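Local coordinates for vacuolar protein sorting-associated protein 53 (Saccharomyces cerevisiae, PDB 3NS4), which takes part, as a subunit of the GARP tethering complex, in retrograde transport from endosomes to the late Golgi, linking vesicles to the Golgi through a t-SNARE, at residues V40-R45 / F197-L203; S58-T64 / A157-W163; Y135-Y139 / V151-L156. The protein carries 2 engineered substitutions. One frame throughout, in Å; residues are numbered along the deposited sequence.

Interaction 1: V40-R45 / F197-L203; sequences VSNTIR and FKWDKVL
Ser-41 and Asp-200 form the polar part of this contact. Ser-41 OG donates to Asp-200 OD2 over 2.6 Å, arriving on the anti side of the carboxylate and 29° out of its plane. Asp-200 holds CG anti to the backbone N (chi1 -158°), which directs the carboxylate toward Ser-41. The same OD2 accepts a hydrogen bond from a water at 3.0 Å, and this water accepts from Arg-45 NH2 (2.9 Å) in the guanidinium plane; arginine and aspartate thus meet through the water, too far apart for a direct salt bridge. The other carboxylate oxygen, Asp-200 OD1, accepts weakly from Leu-203 N at 3.4 Å, a capping bond.

Apolar groups fill the rest. Leu-203 has its two methyls at work: CD1 lies 3.8 Å from Ile-44 CG2, while CD2 sits over one face of the Arg-45 guanidinium, toward its rim. The far end of Ile-44, CD1, meets the edge of the Phe-197 ring, 3.7 Å from Phe-197 CD1. One turn before Ile-44, Val-40 CG1 packs on Trp-199 CB at 4.1 Å.

Asp-200, N-cap of helix 201-212, ties that helix's start to helix 20-47 in an all-helical bundle, consistent with GARP's suggested kinship with other tethering complexes.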
loop_
_atom_site.group_PDB
_atom_site.type_symbol
_atom_site.label_atom_id
_atom_site.label_comp_id
_atom_site.label_asym_id
_atom_site.label_seq_id
_atom_site.Cartn_x
_atom_site.Cartn_y
_atom_site.Cartn_z
ATOM N N VAL A 40 3.834 4.748 -3.759
ATOM C CA VAL A 40 2.967 3.601 -3.812
ATOM C C VAL A 40 2.898 3.021 -5.196
ATOM O O VAL A 40 3.128 1.839 -5.380
ATOM C CB VAL A 40 1.599 3.936 -3.296
ATOM C CG1 VAL A 40 0.634 2.818 -3.529
ATOM C CG2 VAL A 40 1.728 4.188 -1.847
ATOM N N SER A 41 2.626 3.840 -6.185
ATOM C CA SER A 41 2.475 3.290 -7.524
ATOM C C SER A 41 3.743 2.580 -8.034
ATOM O O SER A 41 3.679 1.475 -8.560
ATOM C CB SER A 41 1.986 4.361 -8.505
ATOM O OG SER A 41 0.626 4.728 -8.247
ATOM N N ASN A 42 4.898 3.199 -7.871
ATOM C CA ASN A 42 6.103 2.562 -8.288
ATOM C C ASN A 42 6.304 1.252 -7.613
ATOM O O ASN A 42 6.731 0.288 -8.256
ATOM C CB ASN A 42 7.274 3.403 -7.905
ATOM C CG ASN A 42 7.518 4.481 -8.862
ATOM O OD1 ASN A 42 6.640 4.857 -9.650
ATOM N ND2 ASN A 42 8.734 4.991 -8.837
ATOM N N THR A 43 6.057 1.208 -6.309
ATOM C CA THR A 43 6.222 -0.061 -5.617
ATOM C C THR A 43 5.337 -1.121 -6.273
ATOM O O THR A 43 5.830 -2.185 -6.670
ATOM C CB THR A 43 5.910 0.038 -4.133
ATOM O OG1 THR A 43 6.769 1.004 -3.540
ATOM C CG2 THR A 43 6.157 -1.256 -3.472
ATOM N N ILE A 44 4.057 -0.826 -6.435
ATOM C CA ILE A 44 3.171 -1.811 -6.995
ATOM C C ILE A 44 3.554 -2.226 -8.425
ATOM O O ILE A 44 3.559 -3.410 -8.741
ATOM C CB ILE A 44 1.710 -1.340 -6.948
ATOM C CG1 ILE A 44 1.243 -1.125 -5.500
ATOM C CG2 ILE A 44 0.822 -2.323 -7.677
ATOM C CD1 ILE A 44 -0.081 -0.357 -5.366
ATOM N N ARG A 45 3.877 -1.273 -9.292
ATOM C CA ARG A 45 4.192 -1.618 -10.685
ATOM C C ARG A 45 5.386 -2.532 -10.706
ATOM O O ARG A 45 5.491 -3.425 -11.559
ATOM C CB ARG A 45 4.442 -0.394 -11.567
ATOM C CG ARG A 45 3.186 0.435 -11.750
ATOM C CD ARG A 45 3.328 1.736 -12.575
ATOM N NE ARG A 45 1.999 2.375 -12.627
ATOM C CZ ARG A 45 1.014 2.047 -13.487
ATOM N NH1 ARG A 45 1.197 1.100 -14.404
ATOM N NH2 ARG A 45 -0.166 2.667 -13.433
ATOM N N PHE A 197 -3.973 1.031 -1.097
ATOM C CA PHE A 197 -4.449 1.188 -2.456
ATOM C C PHE A 197 -5.360 2.380 -2.571
ATOM O O PHE A 197 -5.893 2.679 -3.634
ATOM C CB PHE A 197 -5.090 -0.099 -2.917
ATOM C CG PHE A 197 -4.200 -1.285 -2.716
ATOM C CD1 PHE A 197 -3.035 -1.442 -3.474
ATOM C CD2 PHE A 197 -4.501 -2.249 -1.758
ATOM C CE1 PHE A 197 -2.190 -2.542 -3.281
ATOM C CE2 PHE A 197 -3.663 -3.385 -1.569
ATOM C CZ PHE A 197 -2.502 -3.510 -2.330
ATOM N N LYS A 198 -5.533 3.056 -1.441
ATOM C CA LYS A 198 -6.265 4.303 -1.382
ATOM C C LYS A 198 -5.574 5.214 -2.427
ATOM O O LYS A 198 -6.183 6.093 -3.052
ATOM C CB LYS A 198 -6.143 4.919 0.047
ATOM C CG LYS A 198 -6.486 6.353 0.012
ATOM C CD LYS A 198 -6.592 7.101 1.305
ATOM C CE LYS A 198 -7.068 8.541 0.902
ATOM N NZ LYS A 198 -8.023 9.177 1.867
ATOM N N TRP A 199 -4.292 4.938 -2.626
ATOM C CA TRP A 199 -3.417 5.769 -3.426
ATOM C C TRP A 199 -3.274 5.375 -4.884
ATOM O O TRP A 199 -2.638 6.120 -5.652
ATOM C CB TRP A 199 -2.034 5.813 -2.771
ATOM C CG TRP A 199 -2.064 6.286 -1.356
ATOM C CD1 TRP A 199 -1.946 5.525 -0.221
ATOM C CD2 TRP A 199 -2.251 7.628 -0.914
ATOM N NE1 TRP A 199 -2.029 6.319 0.912
ATOM C CE2 TRP A 199 -2.218 7.615 0.514
ATOM C CE3 TRP A 199 -2.435 8.853 -1.579
ATOM C CZ2 TRP A 199 -2.363 8.786 1.284
ATOM C CZ3 TRP A 199 -2.576 10.023 -0.815
ATOM C CH2 TRP A 199 -2.543 9.980 0.602
ATOM N N ASP A 200 -3.769 4.187 -5.249
ATOM C CA ASP A 200 -3.838 3.782 -6.662
ATOM C C ASP A 200 -4.954 2.765 -6.820
ATOM O O ASP A 200 -4.722 1.580 -6.996
ATOM C CB ASP A 200 -2.507 3.299 -7.264
ATOM C CG ASP A 200 -2.484 3.419 -8.809
ATOM O OD1 ASP A 200 -3.574 3.440 -9.431
ATOM O OD2 ASP A 200 -1.386 3.502 -9.414
ATOM N N LYS A 201 -6.177 3.273 -6.747
ATOM C CA LYS A 201 -7.379 2.466 -6.867
ATOM C C LYS A 201 -7.390 1.644 -8.148
ATOM O O LYS A 201 -7.753 0.447 -8.131
ATOM C CB LYS A 201 -8.612 3.367 -6.784
ATOM C CG LYS A 201 -8.744 4.028 -5.430
ATOM C CD LYS A 201 -9.782 5.134 -5.370
ATOM C CE LYS A 201 -9.772 5.706 -3.951
ATOM N NZ LYS A 201 -10.363 7.051 -3.853
ATOM N N VAL A 202 -6.966 2.274 -9.241
ATOM C CA VAL A 202 -6.944 1.612 -10.545
ATOM C C VAL A 202 -6.136 0.296 -10.571
ATOM O O VAL A 202 -6.637 -0.747 -11.045
ATOM C CB VAL A 202 -6.383 2.518 -11.618
ATOM C CG1 VAL A 202 -6.647 1.905 -12.976
ATOM C CG2 VAL A 202 -7.005 3.885 -11.500
ATOM N N LEU A 203 -4.894 0.334 -10.078
ATOM C CA LEU A 203 -4.066 -0.882 -10.096
ATOM C C LEU A 203 -4.736 -2.022 -9.370
ATOM O O LEU A 203 -4.696 -3.154 -9.850
ATOM C CB LEU A 203 -2.655 -0.639 -9.575
ATOM C CG LEU A 203 -1.787 0.239 -10.492
ATOM C CD1 LEU A 203 -0.485 0.570 -9.827
ATOM C CD2 LEU A 203 -1.540 -0.428 -11.844
HETATM O O HOH W 1 -1.925 4.577 -12.189
#

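Interaction 2: S58-T64 / A157-W163; sequences SKRKFET and ALKGIPW
Ser-58 starts the contact at the edge of Trp-163, its OG 3.3 Å from Trp-163 CD1 and in the plane of the indole. The hydroxyl has its bonding partners in its own loop, the carbonyls of Ser-54 and Ala-56, so its approach to the tryptophan is a packing contact; the residue is poorly ordered, and the distance should be read loosely.

Two residues on, Arg-60 carries most of the contact. Its chain is folded rather than extended, bending at chi2 (-56°) and again at chi3 (-50°), which lays CG 3.4 Å from Gly-160 O and CD near the Trp-163 ring before the head turns in toward the end of helix 149-159. There NH1 donates to two backbone carbonyls, Ala-157 O at 2.8 Å with a nearly straight bond of 168°, and Ile-161 O at 3.0 Å. Both oxygens lie at the edge of the guanidinium, close to its plane. NH2 adds a weak bond to Ala-157 O, and that oxygen also accepts from Gly-160 N at 2.9 Å.

Past Arg-60 the chain runs beside Gly-160, where the helix closes in a Schellman motif with positive phi, and the carbonyl of Phe-62 faces this turn. Thr-64, in the first turn of helix 64-87, then brings its methyl CG2 to 3.4 Å from Lys-159 O.

Carbonyls of the last helical turn and of the chain just beyond it collect partial negative charge. A guanidinium that has these oxygens at its edge would be expected to favour that end of the helix electrostatically, and NH1's hold on both Ala-157 O and Ile-161 O should restrict the rotation of the Arg-60 head while pinning the 58-64 loop to the helix terminus.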
loop_
_atom_site.group_PDB
_atom_site.type_symbol
_atom_site.label_atom_id
_atom_site.label_comp_id
_atom_site.label_asym_id
_atom_site.label_seq_id
_atom_site.Cartn_x
_atom_site.Cartn_y
_atom_site.Cartn_z
ATOM N N SER A 58 4.160 -17.596 -15.943
ATOM C CA SER A 58 4.968 -17.477 -14.722
ATOM C C SER A 58 6.271 -18.283 -15.002
ATOM O O SER A 58 6.382 -18.828 -16.107
ATOM C CB SER A 58 4.179 -18.033 -13.536
ATOM O OG SER A 58 2.998 -17.272 -13.346
ATOM N N LYS A 59 7.266 -18.410 -14.103
ATOM C CA LYS A 59 7.402 -17.912 -12.708
ATOM C C LYS A 59 7.191 -16.421 -12.404
ATOM O O LYS A 59 7.094 -15.595 -13.326
ATOM C CB LYS A 59 8.814 -18.271 -12.190
ATOM C CG LYS A 59 9.097 -19.758 -12.047
ATOM C CD LYS A 59 10.534 -20.060 -11.592
ATOM C CE LYS A 59 10.776 -21.575 -11.623
ATOM N NZ LYS A 59 12.212 -21.954 -11.507
ATOM N N ARG A 60 7.127 -16.102 -11.099
ATOM C CA ARG A 60 7.042 -14.716 -10.628
ATOM C C ARG A 60 8.363 -14.011 -10.904
ATOM O O ARG A 60 9.428 -14.604 -10.758
ATOM C CB ARG A 60 6.788 -14.626 -9.121
ATOM C CG ARG A 60 5.446 -15.124 -8.609
ATOM C CD ARG A 60 4.223 -14.462 -9.261
ATOM N NE ARG A 60 4.301 -13.006 -9.256
ATOM C CZ ARG A 60 3.940 -12.237 -8.233
ATOM N NH1 ARG A 60 3.477 -12.784 -7.112
ATOM N NH2 ARG A 60 4.076 -10.915 -8.326
ATOM N N LYS A 61 8.291 -12.737 -11.272
ATOM C CA LYS A 61 9.476 -11.922 -11.526
ATOM C C LYS A 61 10.492 -11.970 -10.349
ATOM O O LYS A 61 11.694 -11.958 -10.594
ATOM C CB LYS A 61 9.035 -10.490 -11.861
ATOM C CG LYS A 61 10.123 -9.512 -12.329
ATOM C CD LYS A 61 9.557 -8.075 -12.364
ATOM C CE LYS A 61 10.608 -7.006 -12.721
ATOM N NZ LYS A 61 10.041 -5.627 -12.513
ATOM N N PHE A 62 10.024 -12.030 -9.095
ATOM C CA PHE A 62 10.907 -12.143 -7.918
ATOM C C PHE A 62 10.506 -13.222 -6.911
ATOM O O PHE A 62 9.315 -13.435 -6.683
ATOM C CB PHE A 62 10.872 -10.876 -7.103
ATOM C CG PHE A 62 11.228 -9.640 -7.854
ATOM C CD1 PHE A 62 10.246 -8.700 -8.155
ATOM C CD2 PHE A 62 12.544 -9.391 -8.240
ATOM C CE1 PHE A 62 10.561 -7.539 -8.832
ATOM C CE2 PHE A 62 12.861 -8.235 -8.935
ATOM C CZ PHE A 62 11.873 -7.304 -9.223
ATOM N N GLU A 63 11.488 -13.868 -6.278
ATOM C CA GLU A 63 11.220 -14.813 -5.187
ATOM C C GLU A 63 10.814 -13.992 -3.965
ATOM O O GLU A 63 11.211 -12.829 -3.844
ATOM C CB GLU A 63 12.480 -15.594 -4.814
ATOM C CG GLU A 63 13.053 -16.561 -5.867
ATOM C CD GLU A 63 14.317 -17.304 -5.370
ATOM O OE1 GLU A 63 14.815 -17.002 -4.246
ATOM O OE2 GLU A 63 14.813 -18.195 -6.109
ATOM N N THR A 64 10.053 -14.574 -3.042
ATOM C CA THR A 64 9.621 -13.822 -1.843
ATOM C C THR A 64 10.810 -13.293 -1.053
ATOM O O THR A 64 10.726 -12.182 -0.539
ATOM C CB THR A 64 8.757 -14.653 -0.862
ATOM O OG1 THR A 64 9.435 -15.888 -0.616
ATOM C CG2 THR A 64 7.342 -14.921 -1.405
ATOM N N ALA A 157 -0.101 -11.277 -3.447
ATOM C CA ALA A 157 0.506 -11.385 -4.742
ATOM C C ALA A 157 1.730 -10.475 -4.756
ATOM O O ALA A 157 2.795 -10.877 -5.191
ATOM C CB ALA A 157 -0.483 -10.996 -5.812
ATOM N N LEU A 158 1.595 -9.261 -4.229
ATOM C CA LEU A 158 2.720 -8.329 -4.233
ATOM C C LEU A 158 3.874 -8.910 -3.455
ATOM O O LEU A 158 5.021 -8.709 -3.842
ATOM C CB LEU A 158 2.339 -6.932 -3.724
ATOM C CG LEU A 158 1.381 -6.274 -4.697
ATOM C CD1 LEU A 158 0.717 -5.095 -4.103
ATOM C CD2 LEU A 158 2.127 -5.916 -5.944
ATOM N N LYS A 159 3.569 -9.631 -2.374
ATOM C CA LYS A 159 4.590 -10.284 -1.564
ATOM C C LYS A 159 5.458 -11.264 -2.365
ATOM O O LYS A 159 6.552 -11.622 -1.916
ATOM C CB LYS A 159 3.980 -10.982 -0.372
ATOM C CG LYS A 159 3.772 -10.100 0.805
ATOM C CD LYS A 159 3.410 -11.017 1.960
ATOM C CE LYS A 159 4.085 -10.598 3.217
ATOM N NZ LYS A 159 5.574 -10.488 3.043
ATOM N N GLY A 160 4.972 -11.705 -3.527
ATOM C CA GLY A 160 5.781 -12.528 -4.424
ATOM C C GLY A 160 5.447 -13.994 -4.537
ATOM O O GLY A 160 6.087 -14.723 -5.298
ATOM N N ILE A 161 4.441 -14.425 -3.772
ATOM C CA ILE A 161 3.960 -15.823 -3.711
ATOM C C ILE A 161 3.670 -16.317 -5.135
ATOM O O ILE A 161 3.200 -15.553 -5.970
ATOM C CB ILE A 161 2.685 -15.868 -2.843
ATOM C CG1 ILE A 161 2.385 -17.238 -2.355
ATOM C CG2 ILE A 161 1.446 -15.399 -3.600
ATOM C CD1 ILE A 161 0.975 -17.301 -1.806
ATOM N N PRO A 162 4.019 -17.571 -5.451
ATOM C CA PRO A 162 3.656 -18.012 -6.821
ATOM C C PRO A 162 2.187 -18.393 -6.911
ATOM O O PRO A 162 1.491 -18.392 -5.902
ATOM C CB PRO A 162 4.552 -19.225 -7.063
ATOM C CG PRO A 162 4.933 -19.699 -5.666
ATOM C CD PRO A 162 4.984 -18.480 -4.798
ATOM N N TRP A 163 1.708 -18.684 -8.113
ATOM C CA TRP A 163 0.299 -19.078 -8.319
ATOM C C TRP A 163 0.021 -20.534 -7.929
ATOM O O TRP A 163 -0.391 -21.352 -8.764
ATOM C CB TRP A 163 -0.142 -18.811 -9.770
ATOM C CG TRP A 163 -0.130 -17.343 -10.130
ATOM C CD1 TRP A 163 0.691 -16.702 -11.037
ATOM C CD2 TRP A 163 -0.957 -16.329 -9.551
ATOM N NE1 TRP A 163 0.397 -15.358 -11.066
ATOM C CE2 TRP A 163 -0.602 -15.102 -10.157
ATOM C CE3 TRP A 163 -1.972 -16.339 -8.577
ATOM C CZ2 TRP A 163 -1.231 -13.896 -9.821
ATOM C CZ3 TRP A 163 -2.594 -15.136 -8.244
ATOM C CH2 TRP A 163 -2.224 -13.934 -8.868
#

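Interaction 3: Y135-Y139 / V151-L156; sequences YYETY and VWSFVL
Trp-152 O is gripped twice: Leu-156 N donates to it at 3.0 Å in the usual helical bond, and a water donates at 2.6 Å. That water also lies 2.6 Å from Tyr-135 OH, so it bridges the two helices, resting above the Trp-152 indole toward its rim. The phenol end of Tyr-135 also meets apolar groups, with its OH 3.7 Å from Val-155 CG1 and its CE2 approaching Leu-156 CD1 obliquely.

Helices 132-142 and 149-159 follow each other in the chain and belong to the helical bundle of the Vps53 C-terminal region. These segments have their axes 13.1 Å apart at 113°, a wide crossing that is filled by aromatic rings. Tyr-135 and Tyr-139, one turn apart, both hold CG anti to the backbone N (chi1 near 180° in each), which carries the two rings across to the partner helix.

Tyr-139 offers its face to Trp-152 in a T-shaped stack: Trp-152 CD1 sits over the centre of the phenol ring, 3.4 Å from Tyr-139 CZ, with the planes at 63°. Val-155 CB borders the same phenol at its edge, near Tyr-139 CE1, and Val-151 CG1 lies 3.5 Å from Tyr-139 OH.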
loop_
_atom_site.group_PDB
_atom_site.type_symbol
_atom_site.label_atom_id
_atom_site.label_comp_id
_atom_site.label_asym_id
_atom_site.label_seq_id
_atom_site.Cartn_x
_atom_site.Cartn_y
_atom_site.Cartn_z
ATOM N N TYR A 135 1.353 -14.959 9.903
ATOM C CA TYR A 135 1.110 -13.980 8.853
ATOM C C TYR A 135 -0.193 -13.273 9.083
ATOM O O TYR A 135 -0.275 -12.064 8.874
ATOM C CB TYR A 135 1.192 -14.552 7.443
ATOM C CG TYR A 135 0.899 -13.527 6.366
ATOM C CD1 TYR A 135 1.705 -12.396 6.188
ATOM C CD2 TYR A 135 -0.175 -13.689 5.513
ATOM C CE1 TYR A 135 1.421 -11.445 5.177
ATOM C CE2 TYR A 135 -0.453 -12.772 4.505
ATOM C CZ TYR A 135 0.337 -11.665 4.340
ATOM O OH TYR A 135 -0.011 -10.795 3.341
ATOM N N TYR A 136 -1.206 -14.003 9.532
ATOM C CA TYR A 136 -2.461 -13.347 9.841
ATOM C C TYR A 136 -2.251 -12.307 10.956
ATOM O O TYR A 136 -2.681 -11.155 10.818
ATOM C CB TYR A 136 -3.578 -14.324 10.216
ATOM C CG TYR A 136 -4.737 -13.567 10.844
ATOM C CD1 TYR A 136 -5.617 -12.801 10.064
ATOM C CD2 TYR A 136 -4.911 -13.556 12.234
ATOM C CE1 TYR A 136 -6.657 -12.064 10.660
ATOM C CE2 TYR A 136 -5.945 -12.824 12.835
ATOM C CZ TYR A 136 -6.815 -12.078 12.046
ATOM O OH TYR A 136 -7.829 -11.351 12.658
ATOM N N GLU A 137 -1.583 -12.698 12.045
ATOM C CA GLU A 137 -1.356 -11.758 13.163
ATOM C C GLU A 137 -0.820 -10.431 12.687
ATOM O O GLU A 137 -1.309 -9.371 13.101
ATOM C CB GLU A 137 -0.433 -12.319 14.258
ATOM C CG GLU A 137 -1.025 -13.503 15.006
ATOM C CD GLU A 137 -2.408 -13.204 15.639
ATOM O OE1 GLU A 137 -2.713 -12.036 15.975
ATOM O OE2 GLU A 137 -3.204 -14.152 15.807
ATOM N N THR A 138 0.151 -10.490 11.784
ATOM C CA THR A 138 0.746 -9.264 11.347
ATOM C C THR A 138 -0.110 -8.576 10.251
ATOM O O THR A 138 -0.181 -7.331 10.207
ATOM C CB THR A 138 2.245 -9.427 10.973
ATOM O OG1 THR A 138 2.354 -9.784 9.609
ATOM C CG2 THR A 138 2.965 -10.471 11.870
ATOM N N TYR A 139 -0.779 -9.357 9.396
ATOM C CA TYR A 139 -1.636 -8.753 8.367
ATOM C C TYR A 139 -2.759 -7.923 9.018
ATOM O O TYR A 139 -2.989 -6.752 8.660
ATOM C CB TYR A 139 -2.221 -9.791 7.415
ATOM C CG TYR A 139 -3.082 -9.154 6.381
ATOM C CD1 TYR A 139 -2.587 -8.893 5.103
ATOM C CD2 TYR A 139 -4.377 -8.760 6.675
ATOM C CE1 TYR A 139 -3.377 -8.259 4.125
ATOM C CE2 TYR A 139 -5.166 -8.123 5.702
ATOM C CZ TYR A 139 -4.643 -7.877 4.434
ATOM O OH TYR A 139 -5.409 -7.263 3.495
ATOM N N VAL A 151 -8.016 -6.769 -1.287
ATOM C CA VAL A 151 -6.828 -6.108 -0.776
ATOM C C VAL A 151 -5.866 -7.182 -0.274
ATOM O O VAL A 151 -4.661 -7.219 -0.604
ATOM C CB VAL A 151 -7.211 -5.128 0.357
ATOM C CG1 VAL A 151 -6.019 -4.710 1.186
ATOM C CG2 VAL A 151 -7.893 -3.905 -0.208
ATOM N N TRP A 152 -6.419 -8.102 0.488
ATOM C CA TRP A 152 -5.604 -9.146 1.037
ATOM C C TRP A 152 -4.828 -9.878 -0.038
ATOM O O TRP A 152 -3.648 -10.218 0.125
ATOM C CB TRP A 152 -6.512 -10.104 1.742
ATOM C CG TRP A 152 -5.791 -11.144 2.425
ATOM C CD1 TRP A 152 -5.252 -11.091 3.673
ATOM C CD2 TRP A 152 -5.544 -12.450 1.922
ATOM N NE1 TRP A 152 -4.671 -12.314 3.989
ATOM C CE2 TRP A 152 -4.841 -13.164 2.928
ATOM C CE3 TRP A 152 -5.854 -13.095 0.713
ATOM C CZ2 TRP A 152 -4.424 -14.482 2.757
ATOM C CZ3 TRP A 152 -5.456 -14.417 0.545
ATOM C CH2 TRP A 152 -4.742 -15.094 1.567
ATOM N N SER A 153 -5.498 -10.060 -1.160
ATOM C CA SER A 153 -4.964 -10.833 -2.238
ATOM C C SER A 153 -3.928 -10.111 -3.006
ATOM O O SER A 153 -2.938 -10.708 -3.456
ATOM C CB SER A 153 -6.103 -11.185 -3.160
ATOM O OG SER A 153 -7.085 -11.884 -2.416
ATOM N N PHE A 154 -4.162 -8.824 -3.188
ATOM C CA PHE A 154 -3.226 -8.026 -3.937
ATOM C C PHE A 154 -1.960 -7.979 -3.105
ATOM O O PHE A 154 -0.862 -8.265 -3.608
ATOM C CB PHE A 154 -3.809 -6.661 -4.219
ATOM C CG PHE A 154 -3.118 -5.940 -5.317
ATOM C CD1 PHE A 154 -2.282 -6.638 -6.202
ATOM C CD2 PHE A 154 -3.380 -4.579 -5.560
ATOM C CE1 PHE A 154 -1.625 -5.970 -7.269
ATOM C CE2 PHE A 154 -2.731 -3.911 -6.639
ATOM C CZ PHE A 154 -1.850 -4.605 -7.489
ATOM N N VAL A 155 -2.116 -7.716 -1.809
ATOM C CA VAL A 155 -0.958 -7.722 -0.941
ATOM C C VAL A 155 -0.172 -9.021 -1.100
ATOM O O VAL A 155 1.014 -8.986 -1.428
ATOM C CB VAL A 155 -1.356 -7.532 0.486
ATOM C CG1 VAL A 155 -0.172 -7.706 1.390
ATOM C CG2 VAL A 155 -1.931 -6.153 0.647
ATOM N N LEU A 156 -0.831 -10.161 -0.910
ATOM C CA LEU A 156 -0.142 -11.451 -1.018
ATOM C C LEU A 156 0.576 -11.656 -2.371
ATOM O O LEU A 156 1.713 -12.154 -2.443
ATOM C CB LEU A 156 -1.128 -12.600 -0.760
ATOM C CG LEU A 156 -0.513 -13.999 -0.642
ATOM C CD1 LEU A 156 0.496 -14.049 0.519
ATOM C CD2 LEU A 156 -1.615 -15.022 -0.456
HETATM O O HOH W 2 -2.451 -10.967 2.329
#

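Overall arrangement
Helix 149-159 joins all three: interactions 2 and 3 both use it, and interaction 1 packs on it through Phe-154. There Phe-197 CE1 of interaction 1 comes 3.3 Å from Phe-154 CD2, and Ile-44 CG2 lies 3.5 Å from Phe-154 CZ. At the end of the helix, Leu-158 CD1 reaches Phe-197 CE1 at 4.0 Å, while Lys-159 CE meets Tyr-135 CE1 at 3.4 Å, so interaction 2 abuts both others. The centres of interactions 2 and 3 are about 14 Å apart. Bound barium ions stay at a distance, about 11 Å from the Thr-64 side chain and about 12 Å from that of Trp-152.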